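Local structure of uncharacterized protein (Cytophaga hutchinsonii ATCC 33406, 3FF4) at residues A20-E25 / C112-L117; F34-R39 / L45-I50; Q69-E74 / P90-E95; K84-N89 / E99-N104. The protein is of unknown function but carries a Rossmann-type CoA-binding domain, so it probably binds coenzyme A or a related nucleotide. All blocks are in the same frame, centred on the assembly; numbering follows the deposited sequence.

Contact 1. Residues A20-E25 / C112-L117; sequences AYLAAE and CTLVML
L114 carries most of this helix-helix contact, and its two methyl branches divide the work. CD2 lies against the backbone of helix 19-30, 3.7 Å from A23 CA and 3.8 Å from L22 O, while CD1 meets the aliphatic root of L22, 4.1 Å from its CB. One leucine thus straddles the step between two consecutive residues of the other helix, resting on main chain as much as on side chain. Its CG stands anti to the carbonyl carbon (chi1 -48°), which carries the fork across to the neighbouring helix. A looser touch is added by T113, whose CG2 stays 4.3 Å from A23 CB.

The small side chain of A23 lets the backbones come near, with A23 CA and L114 CA 6.2 Å apart. Both helices cover the same face of the parallel sheet of a Rossmann-type fold, as the first and last helices of its alpha/beta series; the short segments run nearly parallel, at 23°, with axes 9.8 Å apart. No hydrogen bond crosses between them, and the cohesion is apolar.

Further out, the start of helix 113-119 is fixed by C112 at its N-cap, where V115 N donates to C112 SG over 3.6 Å in a nearly straight bond. T113 turns its methyl to A23 but its hydroxyl to T63 of strand 61-64 and to N89, just past strand 85-88. Y19 and R26, one turn to each side along helix 19-30, also touch L114.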
# COMPACT_ATOMS: atom_id res chain seq x y z
N ALA A 20 -3.25 8.66 -1.37
CA ALA A 20 -2.00 7.89 -1.59
C ALA A 20 -0.77 8.78 -1.50
O ALA A 20 0.32 8.31 -1.14
CB ALA A 20 -2.01 7.15 -2.94
N TYR A 21 -0.94 10.06 -1.86
CA TYR A 21 0.11 11.06 -1.70
C TYR A 21 0.25 11.42 -0.23
O TYR A 21 1.36 11.36 0.32
CB TYR A 21 -0.14 12.31 -2.54
CG TYR A 21 1.06 13.23 -2.61
CD1 TYR A 21 1.99 13.09 -3.64
CD2 TYR A 21 1.27 14.22 -1.63
CE1 TYR A 21 3.11 13.92 -3.72
CE2 TYR A 21 2.40 15.04 -1.69
CZ TYR A 21 3.31 14.88 -2.74
OH TYR A 21 4.41 15.70 -2.84
N LEU A 22 -0.85 11.78 0.41
CA LEU A 22 -0.81 12.01 1.85
C LEU A 22 -0.09 10.85 2.60
O LEU A 22 0.74 11.10 3.48
CB LEU A 22 -2.20 12.27 2.40
CG LEU A 22 -2.91 13.43 1.69
CD1 LEU A 22 -4.33 13.61 2.21
CD2 LEU A 22 -2.11 14.74 1.86
N ALA A 23 -0.36 9.60 2.21
CA ALA A 23 0.26 8.47 2.90
C ALA A 23 1.77 8.46 2.73
O ALA A 23 2.49 8.20 3.68
CB ALA A 23 -0.34 7.15 2.45
N ALA A 24 2.24 8.72 1.51
CA ALA A 24 3.68 8.75 1.25
C ALA A 24 4.36 9.79 2.13
O ALA A 24 5.39 9.48 2.73
CB ALA A 24 3.97 9.02 -0.23
N GLU A 25 3.73 10.97 2.25
CA GLU A 25 4.23 12.04 3.12
C GLU A 25 4.31 11.62 4.58
O GLU A 25 5.33 11.88 5.23
CB GLU A 25 3.34 13.29 3.05
CG GLU A 25 3.46 14.09 1.78
CD GLU A 25 2.65 15.40 1.82
OE1 GLU A 25 1.48 15.38 2.30
OE2 GLU A 25 3.19 16.44 1.36
N CYS A 112 -7.19 3.41 8.26
CA CYS A 112 -6.57 4.47 7.49
C CYS A 112 -5.10 4.54 7.88
O CYS A 112 -4.76 4.67 9.07
CB CYS A 112 -7.28 5.80 7.75
SG CYS A 112 -6.37 7.24 7.14
N THR A 113 -4.23 4.40 6.88
CA THR A 113 -2.79 4.54 7.08
C THR A 113 -2.42 5.79 7.88
O THR A 113 -1.58 5.71 8.75
CB THR A 113 -2.01 4.50 5.73
OG1 THR A 113 -2.28 3.25 5.06
CG2 THR A 113 -0.47 4.63 5.99
N LEU A 114 -3.05 6.94 7.59
CA LEU A 114 -2.75 8.18 8.30
C LEU A 114 -3.12 8.09 9.79
O LEU A 114 -2.30 8.40 10.67
CB LEU A 114 -3.46 9.39 7.67
CG LEU A 114 -3.39 9.59 6.14
CD1 LEU A 114 -4.11 10.90 5.70
CD2 LEU A 114 -1.92 9.62 5.72
N VAL A 115 -4.33 7.63 10.08
CA VAL A 115 -4.80 7.42 11.45
C VAL A 115 -3.90 6.44 12.19
O VAL A 115 -3.52 6.70 13.35
CB VAL A 115 -6.27 6.99 11.48
CG1 VAL A 115 -6.71 6.61 12.90
CG2 VAL A 115 -7.13 8.13 10.94
N MSE A 116 -3.52 5.36 11.52
CA MSE A 116 -2.66 4.37 12.12
C MSE A 116 -1.29 4.93 12.51
O MSE A 116 -0.78 4.64 13.60
CB MSE A 116 -2.55 3.12 11.23
CG MSE A 116 -3.86 2.33 11.22
SE MSE A 116 -3.82 1.12 9.68
CE MSE A 116 -2.48 -0.21 10.27
N LEU A 117 -0.71 5.74 11.64
CA LEU A 117 0.59 6.32 11.94
C LEU A 117 0.46 7.24 13.15
O LEU A 117 1.32 7.25 14.04
CB LEU A 117 1.17 7.04 10.71
CG LEU A 117 1.83 6.09 9.68
CD1 LEU A 117 1.87 6.65 8.26
CD2 LEU A 117 3.25 5.69 10.17

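Contact 2. Residues F34-R39 / L45-I50; sequences FIPVGR and LGKTII
P36 O receives the shortest polar bond of the contact, from I50 N at 2.8 Å, and I49 CA adds a CA-H...O approach to the same oxygen. Two residues on, G38 N donates to I50 O at 3.1 Å. Together they form a single bridge between V37 and I50 at the end of strand 34-37, an outermost strand of the parallel Rossmann-type sheet, whose other side pairs with strand 7-10.

At the far end K47 spans F34. K47 CD sits over one face of the ring, offset toward the rim and 3.6 Å from F34 CZ, and the two side chains run past each other in opposite directions. A bend at chi4 (-100°) swings K47 NZ back to F34 O, 3.1 Å away and nearly in line with the C=O bond. The L45 side chain crosses F34 at about a right angle, its CB 3.9 Å from F34 CZ. Between these ends P36 CG packs on K47 CB, and I50 CD1 meets I35 CG2 at 3.9 Å.

The lysine is therefore held by methylene packing and by a carbonyl, while its ammonium has at most a weak attraction to the ring; the F34 carbonyl probably offsets part of its charge.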
# COMPACT_ATOMS: atom_id res chain seq x y z
N PHE A 34 9.05 4.09 1.69
CA PHE A 34 7.84 3.89 0.86
C PHE A 34 8.24 3.57 -0.58
O PHE A 34 9.28 4.08 -1.09
CB PHE A 34 6.87 5.08 0.93
CG PHE A 34 7.30 6.27 0.12
CD1 PHE A 34 6.79 6.47 -1.17
CD2 PHE A 34 8.21 7.18 0.64
CE1 PHE A 34 7.21 7.56 -1.94
CE2 PHE A 34 8.65 8.27 -0.13
CZ PHE A 34 8.13 8.46 -1.42
N ILE A 35 7.43 2.74 -1.23
CA ILE A 35 7.65 2.42 -2.64
C ILE A 35 6.38 2.68 -3.46
O ILE A 35 5.40 1.95 -3.28
CB ILE A 35 8.12 0.97 -2.83
CG1 ILE A 35 9.39 0.70 -2.01
CG2 ILE A 35 8.34 0.68 -4.35
CD1 ILE A 35 9.70 -0.76 -1.85
N PRO A 36 6.40 3.69 -4.37
CA PRO A 36 5.19 4.05 -5.12
C PRO A 36 4.99 3.20 -6.38
O PRO A 36 5.86 3.21 -7.29
CB PRO A 36 5.43 5.50 -5.52
CG PRO A 36 6.94 5.70 -5.47
CD PRO A 36 7.54 4.62 -4.62
N VAL A 37 3.88 2.47 -6.42
CA VAL A 37 3.51 1.62 -7.54
C VAL A 37 2.09 1.98 -7.96
O VAL A 37 1.21 2.25 -7.14
CB VAL A 37 3.61 0.11 -7.20
CG1 VAL A 37 3.24 -0.79 -8.40
CG2 VAL A 37 5.00 -0.25 -6.67
N GLY A 38 1.86 2.02 -9.27
CA GLY A 38 0.52 2.24 -9.79
C GLY A 38 0.53 2.46 -11.27
O GLY A 38 1.54 2.20 -11.94
N ARG A 39 -0.59 2.95 -11.81
CA ARG A 39 -0.69 3.19 -13.24
C ARG A 39 -0.43 4.65 -13.63
O ARG A 39 -0.15 4.93 -14.79
CB ARG A 39 -2.03 2.71 -13.81
CG ARG A 39 -3.24 3.42 -13.25
CD ARG A 39 -4.44 3.15 -14.15
NE ARG A 39 -5.70 3.49 -13.51
CZ ARG A 39 -6.87 3.55 -14.14
NH1 ARG A 39 -6.93 3.29 -15.44
NH2 ARG A 39 -7.97 3.87 -13.47
N LEU A 45 7.42 12.49 -4.04
CA LEU A 45 8.53 12.86 -3.15
C LEU A 45 9.87 12.35 -3.65
O LEU A 45 10.65 11.78 -2.89
CB LEU A 45 8.25 12.36 -1.73
CG LEU A 45 6.87 12.75 -1.18
CD1 LEU A 45 6.44 11.86 -0.03
CD2 LEU A 45 6.82 14.22 -0.76
N GLY A 46 10.15 12.53 -4.93
CA GLY A 46 11.47 12.19 -5.45
C GLY A 46 11.61 10.80 -6.06
O GLY A 46 12.63 10.50 -6.67
N LYS A 47 10.58 9.95 -5.93
CA LYS A 47 10.65 8.59 -6.47
C LYS A 47 9.72 8.45 -7.65
O LYS A 47 8.52 8.78 -7.56
CB LYS A 47 10.28 7.57 -5.40
CG LYS A 47 11.30 7.40 -4.33
CD LYS A 47 10.69 6.63 -3.18
CE LYS A 47 11.73 6.16 -2.21
NZ LYS A 47 12.03 4.71 -2.49
N THR A 48 10.27 7.96 -8.76
CA THR A 48 9.47 7.65 -9.94
C THR A 48 8.43 6.62 -9.53
O THR A 48 8.77 5.63 -8.89
CB THR A 48 10.37 7.06 -11.07
OG1 THR A 48 11.42 7.98 -11.40
CG2 THR A 48 9.55 6.75 -12.32
N ILE A 49 7.17 6.82 -9.90
CA ILE A 49 6.13 5.83 -9.66
C ILE A 49 6.41 4.66 -10.59
O ILE A 49 6.55 4.85 -11.81
CB ILE A 49 4.72 6.39 -9.95
CG1 ILE A 49 4.44 7.62 -9.08
CG2 ILE A 49 3.65 5.28 -9.76
CD1 ILE A 49 3.17 8.37 -9.47
N ILE A 50 6.48 3.46 -10.03
CA ILE A 50 6.74 2.25 -10.81
C ILE A 50 5.47 1.80 -11.53
O ILE A 50 4.44 1.49 -10.89
CB ILE A 50 7.36 1.13 -9.94
CG1 ILE A 50 8.69 1.61 -9.33
CG2 ILE A 50 7.51 -0.16 -10.75
CD1 ILE A 50 9.18 0.82 -8.13

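Contact 3. Residues Q69-E74 / P90-E95; sequences QNQLSE and PGTENE
Q71 reaches from the short helix 68-71 to the loop between strand 85-88 and helix 95-103, and binds T92 and N94 there with both ends of its amide. In a Rossmann-type fold, loops at the carboxyl ends of the strands commonly line the ligand site, although no ligand marks one here.

The tight part is this amide. With its chain extended beyond CG, Q71 sends NE2 to T92 O, 2.8 Å away; the bond is nearly straight, and the donor lies in the plane of the T92 carbonyl, on a lone pair. Q71 OE1, on the other branch, accepts from N94 ND2 at 2.7 Å, but here the donor stands 39° out of the glutamine carbonyl plane. The two amide planes are turned 30° from each other, and the side chains slide past in opposite directions. Having both a donor and an acceptor engaged should fix which way the Q71 amide is flipped. I66 O is a second acceptor for NE2, and F88 and L97 pack against the side chain.

The loose side lies around the solvent-exposed G91 and E93, where a weak bond from G91 N to E93 OE1 is internal to the loop. L72, also exposed, makes no contact with that loop.

N94 is the N-cap of helix 95-103, with OD1 weakly bonded to L97 N. Its ND2 has Y75 OH as another partner beside Q71 OE1.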
# COMPACT_ATOMS: atom_id res chain seq x y z
N GLN A 69 -12.64 -2.90 -7.72
CA GLN A 69 -12.67 -3.31 -9.13
C GLN A 69 -11.25 -3.41 -9.71
O GLN A 69 -10.90 -4.43 -10.32
CB GLN A 69 -13.55 -2.37 -9.97
CG GLN A 69 -15.04 -2.65 -9.86
CD GLN A 69 -15.88 -1.44 -10.26
OE1 GLN A 69 -15.50 -0.29 -10.02
NE2 GLN A 69 -17.04 -1.71 -10.87
N ASN A 70 -10.44 -2.38 -9.49
CA ASN A 70 -9.05 -2.33 -9.96
C ASN A 70 -8.09 -3.27 -9.23
O ASN A 70 -6.98 -3.51 -9.71
CB ASN A 70 -8.49 -0.90 -9.93
CG ASN A 70 -9.18 0.02 -10.93
OD1 ASN A 70 -9.61 -0.41 -12.01
ND2 ASN A 70 -9.29 1.30 -10.58
N GLN A 71 -8.51 -3.80 -8.07
CA GLN A 71 -7.69 -4.72 -7.31
C GLN A 71 -7.63 -6.08 -7.98
O GLN A 71 -6.63 -6.76 -7.88
CB GLN A 71 -8.23 -4.90 -5.89
CG GLN A 71 -8.02 -3.73 -4.95
CD GLN A 71 -8.84 -3.86 -3.68
OE1 GLN A 71 -9.18 -4.97 -3.26
NE2 GLN A 71 -9.13 -2.72 -3.04
N LEU A 72 -8.71 -6.48 -8.64
CA LEU A 72 -8.77 -7.79 -9.32
C LEU A 72 -7.49 -8.11 -10.10
O LEU A 72 -6.93 -9.19 -9.96
CB LEU A 72 -9.96 -7.82 -10.26
CG LEU A 72 -11.25 -8.46 -9.77
CD1 LEU A 72 -11.60 -8.11 -8.34
CD2 LEU A 72 -12.40 -8.07 -10.72
N SER A 73 -7.02 -7.16 -10.90
CA SER A 73 -5.84 -7.40 -11.73
C SER A 73 -4.54 -7.44 -10.90
O SER A 73 -3.47 -7.72 -11.44
CB SER A 73 -5.73 -6.32 -12.81
OG SER A 73 -5.69 -5.04 -12.17
N GLU A 74 -4.63 -7.15 -9.59
CA GLU A 74 -3.44 -7.07 -8.71
C GLU A 74 -3.32 -8.19 -7.65
O GLU A 74 -2.31 -8.24 -6.93
CB GLU A 74 -3.41 -5.72 -7.98
CG GLU A 74 -3.53 -4.48 -8.87
CD GLU A 74 -2.26 -4.19 -9.70
OE1 GLU A 74 -1.16 -4.74 -9.44
OE2 GLU A 74 -2.35 -3.39 -10.65
N PRO A 90 -9.84 3.57 3.55
CA PRO A 90 -11.23 3.83 3.26
C PRO A 90 -11.60 3.80 1.78
O PRO A 90 -10.97 4.49 0.94
CB PRO A 90 -11.48 5.21 3.91
CG PRO A 90 -10.62 5.12 5.18
CD PRO A 90 -9.32 4.51 4.57
N GLY A 91 -12.60 2.99 1.50
CA GLY A 91 -13.14 2.78 0.17
C GLY A 91 -12.43 1.69 -0.61
O GLY A 91 -12.80 1.42 -1.76
N THR A 92 -11.42 1.04 -0.03
CA THR A 92 -10.75 -0.04 -0.75
C THR A 92 -11.16 -1.42 -0.21
O THR A 92 -10.71 -2.45 -0.71
CB THR A 92 -9.20 0.07 -0.70
OG1 THR A 92 -8.76 -0.19 0.64
CG2 THR A 92 -8.72 1.47 -1.15
N GLU A 93 -12.02 -1.44 0.82
CA GLU A 93 -12.41 -2.69 1.47
C GLU A 93 -12.92 -3.72 0.44
O GLU A 93 -13.72 -3.40 -0.45
CB GLU A 93 -13.51 -2.48 2.54
CG GLU A 93 -13.10 -1.64 3.77
CD GLU A 93 -13.22 -0.12 3.56
OE1 GLU A 93 -13.39 0.33 2.39
OE2 GLU A 93 -13.10 0.64 4.55
N ASN A 94 -12.47 -4.96 0.59
CA ASN A 94 -12.73 -5.98 -0.39
C ASN A 94 -12.71 -7.32 0.33
O ASN A 94 -11.64 -7.86 0.61
CB ASN A 94 -11.68 -5.91 -1.52
CG ASN A 94 -11.87 -6.99 -2.59
OD1 ASN A 94 -12.68 -7.90 -2.43
ND2 ASN A 94 -11.11 -6.88 -3.68
N GLU A 95 -13.89 -7.84 0.66
CA GLU A 95 -13.94 -9.03 1.50
C GLU A 95 -13.28 -10.24 0.86
O GLU A 95 -12.53 -10.93 1.53
CB GLU A 95 -15.36 -9.35 1.97
CG GLU A 95 -15.38 -10.53 2.92
CD GLU A 95 -16.66 -10.63 3.71
OE1 GLU A 95 -16.78 -9.92 4.73
OE2 GLU A 95 -17.54 -11.43 3.31

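Contact 4. Residues K84-N89 / E99-N104; sequences KRVIFN and EILSEN
L101 projects from helix 95-103 onto strand 85-88, and one methyl, CD1, settles between V86 and F88. The two elements belong to a beta-alpha-beta unit, strand 85-88, helix 95-103 and strand 107-110, of the Rossmann-type fold, so the contact is where the crossover helix rests on the strand that leads into it.

The orientation differs for the two strand residues. V86 and L101 cross at about a right angle, and L101 CD1 is placed over the valine branch point, 3.7 Å from V86 CB, with V86 CG2 close by at 3.8 Å. The other leucine methyl, CD2, also reaches V86 CG2, at 4.0 Å, so both methyls of the fork touch that branch. F88 and L101 instead come from opposite directions, and L101 CD1 meets the ring at its edge, in plane, 3.7 Å from F88 CZ. V86 and F88, alternate residues of the strand, both point toward the helix, while R85 points away from it.

I78 of helix 75-81 touches both V86 and L101, and P108 and I110 of strand 107-110 touch F88.

Where the helix ends, the N104 side chain turns back on it: N104 ND2 donates to I100 O at 2.7 Å, almost straight, and N104 N approaches the same oxygen from the opposite face of its plane.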
# COMPACT_ATOMS: atom_id res chain seq x y z
N LYS A 84 3.86 -9.03 5.00
CA LYS A 84 3.27 -9.41 6.30
C LYS A 84 1.82 -8.92 6.43
O LYS A 84 0.99 -9.56 7.05
CB LYS A 84 4.09 -8.83 7.44
CG LYS A 84 5.55 -9.29 7.44
CD LYS A 84 6.24 -8.86 8.71
CE LYS A 84 5.88 -9.81 9.85
NZ LYS A 84 6.59 -9.46 11.10
N ARG A 85 1.51 -7.79 5.81
CA ARG A 85 0.24 -7.12 6.06
C ARG A 85 -0.20 -6.35 4.83
O ARG A 85 0.63 -5.79 4.11
CB ARG A 85 0.39 -6.15 7.25
CG ARG A 85 -0.82 -5.22 7.49
CD ARG A 85 -0.58 -4.31 8.68
NE ARG A 85 0.54 -3.40 8.45
CZ ARG A 85 0.98 -2.49 9.32
NH1 ARG A 85 0.39 -2.36 10.53
NH2 ARG A 85 2.01 -1.71 8.99
N VAL A 86 -1.52 -6.31 4.60
CA VAL A 86 -2.07 -5.47 3.57
C VAL A 86 -3.11 -4.55 4.24
O VAL A 86 -4.01 -5.04 4.95
CB VAL A 86 -2.71 -6.27 2.42
CG1 VAL A 86 -3.39 -5.35 1.41
CG2 VAL A 86 -1.66 -7.13 1.66
N ILE A 87 -2.97 -3.24 4.05
CA ILE A 87 -3.93 -2.27 4.64
C ILE A 87 -4.98 -1.83 3.60
O ILE A 87 -4.62 -1.37 2.49
CB ILE A 87 -3.24 -1.01 5.19
CG1 ILE A 87 -2.19 -1.38 6.24
CG2 ILE A 87 -4.32 0.00 5.79
CD1 ILE A 87 -1.32 -0.21 6.72
N PHE A 88 -6.25 -2.04 3.96
CA PHE A 88 -7.42 -1.56 3.19
C PHE A 88 -7.87 -0.18 3.72
O PHE A 88 -8.67 -0.10 4.69
CB PHE A 88 -8.56 -2.59 3.29
CG PHE A 88 -8.22 -3.88 2.64
CD1 PHE A 88 -8.65 -4.17 1.36
CD2 PHE A 88 -7.35 -4.77 3.26
CE1 PHE A 88 -8.27 -5.36 0.75
CE2 PHE A 88 -6.96 -5.95 2.64
CZ PHE A 88 -7.42 -6.25 1.41
N ASN A 89 -7.35 0.89 3.10
CA ASN A 89 -7.74 2.26 3.44
C ASN A 89 -9.19 2.51 3.01
O ASN A 89 -9.72 1.74 2.21
CB ASN A 89 -6.74 3.25 2.83
CG ASN A 89 -5.33 2.96 3.27
OD1 ASN A 89 -4.95 3.26 4.40
ND2 ASN A 89 -4.58 2.29 2.43
N GLU A 99 -10.03 -12.38 2.48
CA GLU A 99 -10.02 -13.83 2.71
C GLU A 99 -8.90 -14.51 1.97
O GLU A 99 -8.26 -15.39 2.53
CB GLU A 99 -11.33 -14.46 2.28
CG GLU A 99 -12.45 -14.07 3.16
CD GLU A 99 -13.77 -14.67 2.71
OE1 GLU A 99 -13.77 -15.70 1.97
OE2 GLU A 99 -14.81 -14.09 3.12
N ILE A 100 -8.68 -14.11 0.73
CA ILE A 100 -7.59 -14.69 -0.06
C ILE A 100 -6.26 -14.43 0.64
O ILE A 100 -5.42 -15.33 0.78
CB ILE A 100 -7.59 -14.16 -1.50
CG1 ILE A 100 -8.77 -14.74 -2.29
CG2 ILE A 100 -6.27 -14.49 -2.18
CD1 ILE A 100 -8.94 -14.12 -3.67
N LEU A 101 -6.08 -13.20 1.11
CA LEU A 101 -4.86 -12.85 1.86
C LEU A 101 -4.70 -13.70 3.12
O LEU A 101 -3.66 -14.35 3.31
CB LEU A 101 -4.84 -11.36 2.22
CG LEU A 101 -4.64 -10.43 1.02
CD1 LEU A 101 -4.96 -8.98 1.41
CD2 LEU A 101 -3.23 -10.55 0.43
N SER A 102 -5.70 -13.66 4.00
CA SER A 102 -5.62 -14.33 5.27
C SER A 102 -5.47 -15.85 5.09
O SER A 102 -4.73 -16.47 5.84
CB SER A 102 -6.82 -13.93 6.13
OG SER A 102 -8.04 -14.24 5.43
N GLU A 103 -6.11 -16.42 4.06
CA GLU A 103 -5.91 -17.81 3.61
C GLU A 103 -4.48 -18.12 3.28
O GLU A 103 -4.04 -19.25 3.44
CB GLU A 103 -6.62 -18.04 2.27
CG GLU A 103 -7.75 -18.86 2.36
CD GLU A 103 -8.56 -18.89 1.09
OE1 GLU A 103 -8.05 -18.95 -0.07
OE2 GLU A 103 -9.77 -18.88 1.28
N ASN A 104 -3.81 -17.14 2.70
CA ASN A 104 -2.42 -17.31 2.30
C ASN A 104 -1.47 -16.80 3.38
O ASN A 104 -0.32 -16.52 3.09
CB ASN A 104 -2.13 -16.61 0.96
CG ASN A 104 -2.68 -17.37 -0.23
OD1 ASN A 104 -1.98 -18.19 -0.83
ND2 ASN A 104 -3.94 -17.11 -0.60

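Overall arrangement
The four contacts sample different parts of one Rossmann-type domain. Contacts 2 and 4 reach the same parallel sheet on opposite sides of the chain's centre, about 21 Å apart between centres. Contact 4 is buried and purely apolar across its segments, whereas contact 2, also buried, mixes backbone bonds with a lysine-aromatic contact. Contact 3 is buried too but polar, and packs on F88 of contact 4. Contact 1, partly buried, joins two helices through apolar touches; it meets contact 2 where A24 packs on F34 and L45, and contact 4 where M116 packs on I87.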